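Local coordinates for protein importin subunit beta-1 (Saccharomyces cerevisiae, PDB 5OWU) that serves as the importin beta subunit in nuclear protein import, associating with importin alpha, which recognises the classical nuclear localization signal of the cargo, at residues A[389-394]-A[428-433]; A[381-386]-A[424-429]; A[435-440]-A[473-478]. All blocks are in the same frame, centred on the assembly; numbering follows the deposited sequence.

Interaction 1: A[389-394]-A[428-433]; sequences AVMAFG and KETTAW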
loop_
_atom_site.group_PDB
_atom_site.type_symbol
_atom_site.label_atom_id
_atom_site.label_comp_id
_atom_site.label_asym_id
_atom_site.label_seq_id
_atom_site.Cartn_x
_atom_site.Cartn_y
_atom_site.Cartn_z
ATOM N N ALA A 389 -10.718 -3.592 -28.517
ATOM C CA ALA A 389 -9.587 -4.180 -29.230
ATOM C C ALA A 389 -8.266 -3.582 -28.759
ATOM O O ALA A 389 -7.321 -4.318 -28.439
ATOM C CB ALA A 389 -9.765 -3.995 -30.739
ATOM N N VAL A 390 -8.167 -2.244 -28.710
ATOM C CA VAL A 390 -6.896 -1.670 -28.252
ATOM C C VAL A 390 -6.680 -1.939 -26.764
ATOM O O VAL A 390 -5.536 -2.085 -26.313
ATOM C CB VAL A 390 -6.780 -0.157 -28.559
ATOM C CG1 VAL A 390 -6.506 0.075 -30.021
ATOM C CG2 VAL A 390 -8.027 0.611 -28.115
ATOM N N MET A 391 -7.750 -1.990 -25.972
ATOM C CA MET A 391 -7.607 -2.355 -24.567
ATOM C C MET A 391 -6.978 -3.738 -24.426
ATOM O O MET A 391 -6.066 -3.942 -23.614
ATOM C CB MET A 391 -8.968 -2.311 -23.864
ATOM C CG MET A 391 -8.911 -2.671 -22.374
ATOM S SD MET A 391 -7.877 -1.533 -21.410
ATOM C CE MET A 391 -7.675 -2.502 -19.922
ATOM N N ALA A 392 -7.459 -4.706 -25.212
ATOM C CA ALA A 392 -6.924 -6.062 -25.138
ATOM C C ALA A 392 -5.469 -6.101 -25.600
ATOM O O ALA A 392 -4.598 -6.701 -24.939
ATOM C CB ALA A 392 -7.797 -7.004 -25.976
ATOM N N PHE A 393 -5.176 -5.433 -26.721
ATOM C CA PHE A 393 -3.810 -5.458 -27.225
ATOM C C PHE A 393 -2.852 -4.868 -26.203
ATOM O O PHE A 393 -1.822 -5.470 -25.879
ATOM C CB PHE A 393 -3.704 -4.707 -28.549
ATOM C CG PHE A 393 -2.406 -4.950 -29.254
ATOM C CD1 PHE A 393 -1.304 -4.173 -28.979
ATOM C CD2 PHE A 393 -2.285 -5.978 -30.170
ATOM C CE1 PHE A 393 -0.099 -4.404 -29.621
ATOM C CE2 PHE A 393 -1.092 -6.217 -30.807
ATOM C CZ PHE A 393 0.004 -5.430 -30.535
ATOM N N GLY A 394 -3.183 -3.693 -25.669
ATOM C CA GLY A 394 -2.339 -3.100 -24.651
ATOM C C GLY A 394 -2.223 -3.980 -23.423
ATOM O O GLY A 394 -1.169 -4.027 -22.785
ATOM N N LYS A 428 -9.750 6.877 -28.717
ATOM C CA LYS A 428 -8.471 7.577 -28.753
ATOM C C LYS A 428 -7.786 7.542 -27.395
ATOM O O LYS A 428 -6.557 7.422 -27.311
ATOM C CB LYS A 428 -8.674 9.022 -29.199
ATOM C CG LYS A 428 -9.047 9.173 -30.660
ATOM C CD LYS A 428 -9.045 10.638 -31.080
ATOM C CE LYS A 428 -10.169 11.412 -30.445
ATOM N NZ LYS A 428 -10.185 12.802 -30.953
ATOM N N GLU A 429 -8.562 7.666 -26.321
ATOM C CA GLU A 429 -7.987 7.608 -24.982
ATOM C C GLU A 429 -7.285 6.275 -24.755
ATOM O O GLU A 429 -6.116 6.219 -24.327
ATOM C CB GLU A 429 -9.096 7.824 -23.949
ATOM C CG GLU A 429 -8.678 7.628 -22.507
ATOM C CD GLU A 429 -9.780 8.009 -21.529
ATOM O OE1 GLU A 429 -10.952 7.674 -21.795
ATOM O OE2 GLU A 429 -9.468 8.653 -20.509
ATOM N N THR A 430 -7.985 5.179 -25.059
ATOM C CA THR A 430 -7.399 3.869 -24.828
ATOM C C THR A 430 -6.280 3.578 -25.818
ATOM O O THR A 430 -5.313 2.908 -25.464
ATOM C CB THR A 430 -8.492 2.807 -24.887
ATOM O OG1 THR A 430 -9.465 3.114 -23.882
ATOM C CG2 THR A 430 -7.910 1.398 -24.649
ATOM N N THR A 431 -6.379 4.087 -27.048
ATOM C CA THR A 431 -5.299 3.917 -28.017
ATOM C C THR A 431 -4.020 4.598 -27.547
ATOM O O THR A 431 -2.923 4.037 -27.675
ATOM C CB THR A 431 -5.737 4.467 -29.378
ATOM O OG1 THR A 431 -6.859 3.713 -29.855
ATOM C CG2 THR A 431 -4.594 4.391 -30.413
ATOM N N ALA A 432 -4.133 5.819 -27.018
ATOM C CA ALA A 432 -2.958 6.482 -26.456
ATOM C C ALA A 432 -2.358 5.645 -25.334
ATOM O O ALA A 432 -1.133 5.450 -25.266
ATOM C CB ALA A 432 -3.326 7.879 -25.946
ATOM N N TRP A 433 -3.212 5.150 -24.432
ATOM C CA TRP A 433 -2.732 4.240 -23.394
ATOM C C TRP A 433 -2.025 3.028 -23.999
ATOM O O TRP A 433 -0.951 2.626 -23.539
ATOM C CB TRP A 433 -3.903 3.799 -22.519
ATOM C CG TRP A 433 -3.586 2.706 -21.545
ATOM C CD1 TRP A 433 -3.023 2.845 -20.307
ATOM C CD2 TRP A 433 -3.826 1.301 -21.720
ATOM N NE1 TRP A 433 -2.900 1.618 -19.703
ATOM C CE2 TRP A 433 -3.386 0.653 -20.545
ATOM C CE3 TRP A 433 -4.370 0.529 -22.752
ATOM C CZ2 TRP A 433 -3.475 -0.725 -20.373
ATOM C CZ3 TRP A 433 -4.458 -0.841 -22.579
ATOM C CH2 TRP A 433 -4.012 -1.456 -21.401
#
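Helices 383-395 and 425-442 run nearly parallel where Val390 and Met391 meet Thr430, Thr431 and Trp433: their local axes differ by 16°, come within 8.7 Å, and bring the CA atoms of Val390 and Thr431 to 5.8 Å. Val390 fits against two threonines. Its CG2 meets the methyl CG2 of Thr430 at 3.6 Å, and its CG1 lies 3.7 Å from Thr431 OG1. Thr430 OG1 is hydrogen-bonded across to Glu387 on helix 383-395, Thr431 OG1 back to Val427 O of its own helix, so the oxygen that faces the valine has its polar need met. The Thr430 methyl also reaches the backbone N of Met391. Trp433 reaches across to helix 383-395 with its CG anti to its own backbone N (chi1 171°), which carries the six-membered ring toward that helix. Met391 O lies at the ring edge, near its plane, 3.6 Å from Trp433 CZ3. Met391, bent at chi2, brings SD to 4.2 Å from the centroid of that ring, 34° off the normal, an oblique Met-aromatic contact. Gly394 C lies 3.7 Å from Trp433 CH2, and a CB modelled on this glycine would collide with the ring. Near-parallel packing of the second helices of successive repeats, here HEAT 9 and HEAT 10, is characteristic of the HEAT-repeat solenoid.

Interaction 2: A[381-386]-A[424-429]; sequences DNWRNR and SLQVKE
Arg386 NH1 is gripped by two backbone carbonyls, Ala380 O and Asp381 O, the latter through a weak bond of 3.0 Å bent to 136°, while the NH2 of the same guanidinium lies near Ser424 CB. Its NE forms a salt bridge with Asp422, whose other carboxylate oxygen accepts from Ser424 N, so one acid ties the arginine to the start of helix 425-442. Ser424 is the N-cap there, its OG weakly accepting from Val427 N. That OG also lies 3.6 Å from Trp383 CB. With CG set between the backbone N and carbonyl carbon (chi1 72°), the Trp383 indole is sandwiched: Arg384 CG sits over the centre of one face, and Gln426 NE2 lies over the opposite face toward the rim, 3.4 Å from Trp383 CH2. The amide is tilted 36° to the ring. Val427 CG2 packs 3.5 Å from the backbone O of Trp383 and against Arg386 CB. An alanine in place of Trp383 would probably leave the Gln426 amide without its aromatic support and open a gap between the two helix starts. The direct contact is thus an amide over an indole plus apolar touches, with charge and capping fixing the helix starts around it; the partly positive amide NH2 is likely to be favoured by the ring's pi cloud.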
loop_
_atom_site.group_PDB
_atom_site.type_symbol
_atom_site.label_atom_id
_atom_site.label_comp_id
_atom_site.label_asym_id
_atom_site.label_seq_id
_atom_site.Cartn_x
_atom_site.Cartn_y
_atom_site.Cartn_z
ATOM N N ASP A 381 -17.394 -1.439 -36.599
ATOM C CA ASP A 381 -18.159 -0.204 -36.729
ATOM C C ASP A 381 -18.537 0.392 -35.380
ATOM O O ASP A 381 -18.721 1.611 -35.279
ATOM C CB ASP A 381 -19.430 -0.456 -37.544
ATOM C CG ASP A 381 -19.142 -0.727 -39.003
ATOM O OD1 ASP A 381 -18.251 -0.056 -39.565
ATOM O OD2 ASP A 381 -19.805 -1.610 -39.585
ATOM N N ASN A 382 -18.663 -0.439 -34.347
ATOM C CA ASN A 382 -19.065 0.016 -33.020
ATOM C C ASN A 382 -17.837 0.467 -32.239
ATOM O O ASN A 382 -16.858 -0.278 -32.133
ATOM C CB ASN A 382 -19.789 -1.106 -32.273
ATOM C CG ASN A 382 -20.526 -0.617 -31.039
ATOM O OD1 ASN A 382 -20.147 0.376 -30.411
ATOM N ND2 ASN A 382 -21.590 -1.324 -30.683
ATOM N N TRP A 383 -17.891 1.685 -31.692
ATOM C CA TRP A 383 -16.746 2.200 -30.949
ATOM C C TRP A 383 -16.390 1.296 -29.780
ATOM O O TRP A 383 -15.215 1.189 -29.415
ATOM C CB TRP A 383 -17.014 3.627 -30.451
ATOM C CG TRP A 383 -18.014 3.737 -29.325
ATOM C CD1 TRP A 383 -19.347 4.017 -29.436
ATOM C CD2 TRP A 383 -17.754 3.589 -27.923
ATOM N NE1 TRP A 383 -19.932 4.050 -28.192
ATOM C CE2 TRP A 383 -18.977 3.790 -27.246
ATOM C CE3 TRP A 383 -16.610 3.300 -27.175
ATOM C CZ2 TRP A 383 -19.085 3.708 -25.861
ATOM C CZ3 TRP A 383 -16.721 3.222 -25.796
ATOM C CH2 TRP A 383 -17.949 3.426 -25.154
ATOM N N ARG A 384 -17.383 0.628 -29.190
ATOM C CA ARG A 384 -17.105 -0.244 -28.051
ATOM C C ARG A 384 -16.167 -1.380 -28.445
ATOM O O ARG A 384 -15.315 -1.800 -27.651
ATOM C CB ARG A 384 -18.407 -0.808 -27.493
ATOM C CG ARG A 384 -19.317 0.222 -26.850
ATOM C CD ARG A 384 -20.623 -0.444 -26.449
ATOM N NE ARG A 384 -21.434 0.364 -25.540
ATOM C CZ ARG A 384 -21.222 0.464 -24.233
ATOM N NH1 ARG A 384 -20.206 -0.171 -23.662
ATOM N NH2 ARG A 384 -22.023 1.206 -23.490
ATOM N N ASN A 385 -16.307 -1.884 -29.672
ATOM C CA ASN A 385 -15.478 -2.996 -30.118
ATOM C C ASN A 385 -14.062 -2.548 -30.462
ATOM O O ASN A 385 -13.096 -3.254 -30.156
ATOM C CB ASN A 385 -16.143 -3.683 -31.307
ATOM C CG ASN A 385 -17.433 -4.385 -30.917
ATOM O OD1 ASN A 385 -18.475 -3.753 -30.771
ATOM N ND2 ASN A 385 -17.361 -5.691 -30.729
ATOM N N ARG A 386 -13.905 -1.375 -31.075
ATOM C CA ARG A 386 -12.559 -0.871 -31.341
ATOM C C ARG A 386 -11.829 -0.543 -30.039
ATOM O O ARG A 386 -10.648 -0.897 -29.868
ATOM C CB ARG A 386 -12.634 0.356 -32.247
ATOM C CG ARG A 386 -13.432 0.137 -33.539
ATOM C CD ARG A 386 -13.177 1.230 -34.575
ATOM N NE ARG A 386 -13.634 2.546 -34.140
ATOM C CZ ARG A 386 -14.900 2.947 -34.172
ATOM N NH1 ARG A 386 -15.853 2.126 -34.598
ATOM N NH2 ARG A 386 -15.219 4.165 -33.760
ATOM N N SER A 424 -14.186 8.340 -31.931
ATOM C CA SER A 424 -14.607 8.057 -30.564
ATOM C C SER A 424 -13.550 8.553 -29.586
ATOM O O SER A 424 -12.384 8.150 -29.668
ATOM C CB SER A 424 -14.833 6.560 -30.375
ATOM O OG SER A 424 -15.093 6.263 -29.013
ATOM N N LEU A 425 -13.959 9.420 -28.656
ATOM C CA LEU A 425 -13.039 9.887 -27.621
ATOM C C LEU A 425 -12.489 8.725 -26.800
ATOM O O LEU A 425 -11.292 8.685 -26.484
ATOM C CB LEU A 425 -13.745 10.881 -26.703
ATOM C CG LEU A 425 -12.925 11.349 -25.503
ATOM C CD1 LEU A 425 -11.627 11.988 -25.957
ATOM C CD2 LEU A 425 -13.736 12.326 -24.669
ATOM N N GLN A 426 -13.355 7.781 -26.424
ATOM C CA GLN A 426 -12.905 6.629 -25.649
ATOM C C GLN A 426 -11.870 5.821 -26.423
ATOM O O GLN A 426 -10.873 5.356 -25.855
ATOM C CB GLN A 426 -14.096 5.750 -25.276
ATOM C CG GLN A 426 -15.144 6.436 -24.409
ATOM C CD GLN A 426 -16.267 7.056 -25.227
ATOM O OE1 GLN A 426 -16.023 7.799 -26.179
ATOM N NE2 GLN A 426 -17.508 6.741 -24.862
ATOM N N VAL A 427 -12.087 5.645 -27.727
ATOM C CA VAL A 427 -11.136 4.878 -28.523
ATOM C C VAL A 427 -9.777 5.556 -28.525
ATOM O O VAL A 427 -8.745 4.900 -28.377
ATOM C CB VAL A 427 -11.663 4.680 -29.954
ATOM C CG1 VAL A 427 -10.579 4.083 -30.852
ATOM C CG2 VAL A 427 -12.885 3.784 -29.938
ATOM N N LYS A 428 -9.750 6.877 -28.717
ATOM C CA LYS A 428 -8.471 7.577 -28.753
ATOM C C LYS A 428 -7.786 7.542 -27.395
ATOM O O LYS A 428 -6.557 7.422 -27.311
ATOM C CB LYS A 428 -8.674 9.022 -29.199
ATOM C CG LYS A 428 -9.047 9.173 -30.660
ATOM C CD LYS A 428 -9.045 10.638 -31.080
ATOM C CE LYS A 428 -10.169 11.412 -30.445
ATOM N NZ LYS A 428 -10.185 12.802 -30.953
ATOM N N GLU A 429 -8.562 7.666 -26.321
ATOM C CA GLU A 429 -7.987 7.608 -24.982
ATOM C C GLU A 429 -7.285 6.275 -24.755
ATOM O O GLU A 429 -6.116 6.219 -24.327
ATOM C CB GLU A 429 -9.096 7.824 -23.949
ATOM C CG GLU A 429 -8.678 7.628 -22.507
ATOM C CD GLU A 429 -9.780 8.009 -21.529
ATOM O OE1 GLU A 429 -10.952 7.674 -21.795
ATOM O OE2 GLU A 429 -9.468 8.653 -20.509
#

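Interaction 3: A[435-440]-A[473-478]; sequences IGRIAD and CSWTII
Thr476 and Trp475 close on Gly436 from two directions where the second helices of HEAT 10 and HEAT 11 lie side by side in the solenoid. The local axes are almost parallel, 10° apart, and the CA atoms of Gly436 and Thr476 are only 3.9 Å from each other. Thr476 is directed toward helix 425-442, and its OG1 stands 3.1 Å from Gly436 CA. It is equally near Gly436 N, but the angle there is poor; the hydroxyl lies instead in hydrogen-bonding contact with Ala432 O and Asn472 O, carbonyls of both helices that must share its one proton. The methyl CG2 lies against Gly436 N and meets Ile435 CG2 at 3.7 Å. Trp475, of which one of two deposited conformers is described, reaches across with CG anti to its backbone N (chi1 175°) and lays CZ3 3.5 Å from Gly436 CA. A CB modelled on Gly436 would clash with Thr476 OG1, which together with the close CA atoms shows how tightly the helices are pressed together; in this conformer it would also strike Trp475 CZ3. Arg437 runs past the indole rather than over it: its guanidinium is almost coplanar with the ring, 6° apart, and its NE bonds to Gly394 O. The aliphatic part of that chain makes the touch, CG lying in the ring plane at the edge and CD standing 3.9 Å from Trp475 CH2.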
loop_
_atom_site.group_PDB
_atom_site.type_symbol
_atom_site.label_atom_id
_atom_site.label_comp_id
_atom_site.label_asym_id
_atom_site.label_seq_id
_atom_site.Cartn_x
_atom_site.Cartn_y
_atom_site.Cartn_z
ATOM N N ILE A 435 -0.475 2.707 -26.800
ATOM C CA ILE A 435 0.841 3.079 -27.303
ATOM C C ILE A 435 1.817 3.193 -26.147
ATOM O O ILE A 435 2.979 2.775 -26.253
ATOM C CB ILE A 435 0.750 4.382 -28.122
ATOM C CG1 ILE A 435 -0.111 4.133 -29.372
ATOM C CG2 ILE A 435 2.129 4.872 -28.528
ATOM C CD1 ILE A 435 -0.478 5.374 -30.133
ATOM N N GLY A 436 1.358 3.744 -25.017
ATOM C CA GLY A 436 2.201 3.773 -23.831
ATOM C C GLY A 436 2.590 2.389 -23.336
ATOM O O GLY A 436 3.705 2.188 -22.863
ATOM N N ARG A 437 1.662 1.425 -23.407
ATOM C CA ARG A 437 1.961 0.049 -23.002
ATOM C C ARG A 437 3.009 -0.588 -23.917
ATOM O O ARG A 437 3.950 -1.256 -23.449
ATOM C CB ARG A 437 0.669 -0.776 -23.015
ATOM C CG ARG A 437 -0.365 -0.309 -21.993
ATOM C CD ARG A 437 -0.041 -0.854 -20.607
ATOM N NE ARG A 437 -0.140 -2.311 -20.619
ATOM C CZ ARG A 437 0.149 -3.103 -19.593
ATOM N NH1 ARG A 437 0.565 -2.591 -18.440
ATOM N NH2 ARG A 437 0.028 -4.418 -19.730
ATOM N N ILE A 438 2.848 -0.395 -25.229
ATOM C CA ILE A 438 3.840 -0.879 -26.181
ATOM C C ILE A 438 5.193 -0.270 -25.857
ATOM O O ILE A 438 6.212 -0.967 -25.773
ATOM C CB ILE A 438 3.401 -0.555 -27.621
ATOM C CG1 ILE A 438 2.099 -1.288 -27.946
ATOM C CG2 ILE A 438 4.482 -0.948 -28.616
ATOM C CD1 ILE A 438 1.475 -0.905 -29.256
ATOM N N ALA A 439 5.220 1.049 -25.656
ATOM C CA ALA A 439 6.477 1.721 -25.353
ATOM C C ALA A 439 7.058 1.207 -24.051
ATOM O O ALA A 439 8.272 1.024 -23.931
ATOM C CB ALA A 439 6.263 3.232 -25.276
ATOM N N ASP A 440 6.201 0.946 -23.071
ATOM C CA ASP A 440 6.683 0.686 -21.724
ATOM C C ASP A 440 7.346 -0.680 -21.621
ATOM O O ASP A 440 8.374 -0.824 -20.951
ATOM C CB ASP A 440 5.534 0.793 -20.723
ATOM C CG ASP A 440 6.014 0.994 -19.306
ATOM O OD1 ASP A 440 7.106 1.577 -19.136
ATOM O OD2 ASP A 440 5.311 0.575 -18.364
ATOM N N CYS A 473 -1.204 10.639 -23.483
ATOM C CA CYS A 473 -0.047 10.911 -24.328
ATOM C C CYS A 473 1.160 11.352 -23.506
ATOM O O CYS A 473 2.298 11.001 -23.842
ATOM C CB CYS A 473 -0.401 11.958 -25.379
ATOM S SG CYS A 473 -1.453 11.284 -26.660
ATOM N N SER A 474 0.946 12.122 -22.435
ATOM C CA SER A 474 2.062 12.477 -21.560
ATOM C C SER A 474 2.640 11.236 -20.886
ATOM O O SER A 474 3.867 11.068 -20.817
ATOM C CB SER A 474 1.619 13.506 -20.512
ATOM O OG SER A 474 1.586 14.810 -21.074
ATOM N N TRP A 475 1.770 10.366 -20.355
ATOM C CA TRP A 475 2.222 9.105 -19.756
ATOM C C TRP A 475 3.012 8.279 -20.763
ATOM O O TRP A 475 4.050 7.678 -20.437
ATOM C CB TRP A 475 1.004 8.318 -19.249
ATOM C CG TRP A 475 1.274 6.928 -18.697
ATOM C CD1 TRP A 475 1.791 6.618 -17.471
ATOM C CD2 TRP A 475 0.998 5.668 -19.342
ATOM N NE1 TRP A 475 1.872 5.253 -17.316
ATOM C CE2 TRP A 475 1.389 4.647 -18.447
ATOM C CE3 TRP A 475 0.462 5.309 -20.584
ATOM C CZ2 TRP A 475 1.265 3.288 -18.756
ATOM C CZ3 TRP A 475 0.342 3.949 -20.896
ATOM C CH2 TRP A 475 0.743 2.961 -19.982
ATOM N N THR A 476 2.523 8.235 -22.004
ATOM C CA THR A 476 3.182 7.476 -23.059
ATOM C C THR A 476 4.548 8.058 -23.383
ATOM O O THR A 476 5.509 7.314 -23.607
ATOM C CB THR A 476 2.283 7.455 -24.296
ATOM O OG1 THR A 476 1.142 6.631 -24.023
ATOM C CG2 THR A 476 3.017 6.933 -25.539
ATOM N N ILE A 477 4.656 9.387 -23.410
ATOM C CA ILE A 477 5.949 10.016 -23.663
ATOM C C ILE A 477 6.929 9.672 -22.550
ATOM O O ILE A 477 8.095 9.337 -22.806
ATOM C CB ILE A 477 5.777 11.538 -23.832
ATOM C CG1 ILE A 477 5.073 11.832 -25.161
ATOM C CG2 ILE A 477 7.119 12.247 -23.774
ATOM C CD1 ILE A 477 4.574 13.251 -25.298
ATOM N N ILE A 478 6.470 9.727 -21.299
ATOM C CA ILE A 478 7.322 9.302 -20.192
ATOM C C ILE A 478 7.851 7.893 -20.453
ATOM O O ILE A 478 9.059 7.640 -20.375
ATOM C CB ILE A 478 6.557 9.396 -18.860
ATOM C CG1 ILE A 478 6.373 10.866 -18.481
ATOM C CG2 ILE A 478 7.302 8.654 -17.740
ATOM C CD1 ILE A 478 5.379 11.091 -17.344
#

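Interactions 1 and 2 join the same two helices, 383-395 and 425-442, with centres 9 Å apart, whereas interaction 3 passes from helix 425-442 to helix 467-484, so this helix of HEAT 10 is packed against helices of both neighbouring repeats. Interactions 2 and 3 are buried and interaction 1 only partly so. Chemistry follows place: at the helix starts, capping and an outside salt bridge frame an amide-indole contact, while farther along the helices glycine, threonine and tryptophan pack. Interactions 1 and 3 touch directly, through a probable arginine-to-carbonyl hydrogen bond and, in the conformer described, the Trp433 and Trp475 rings, whose planes are about 5° apart; interactions 2 and 3 have nearest atoms about 6 Å apart.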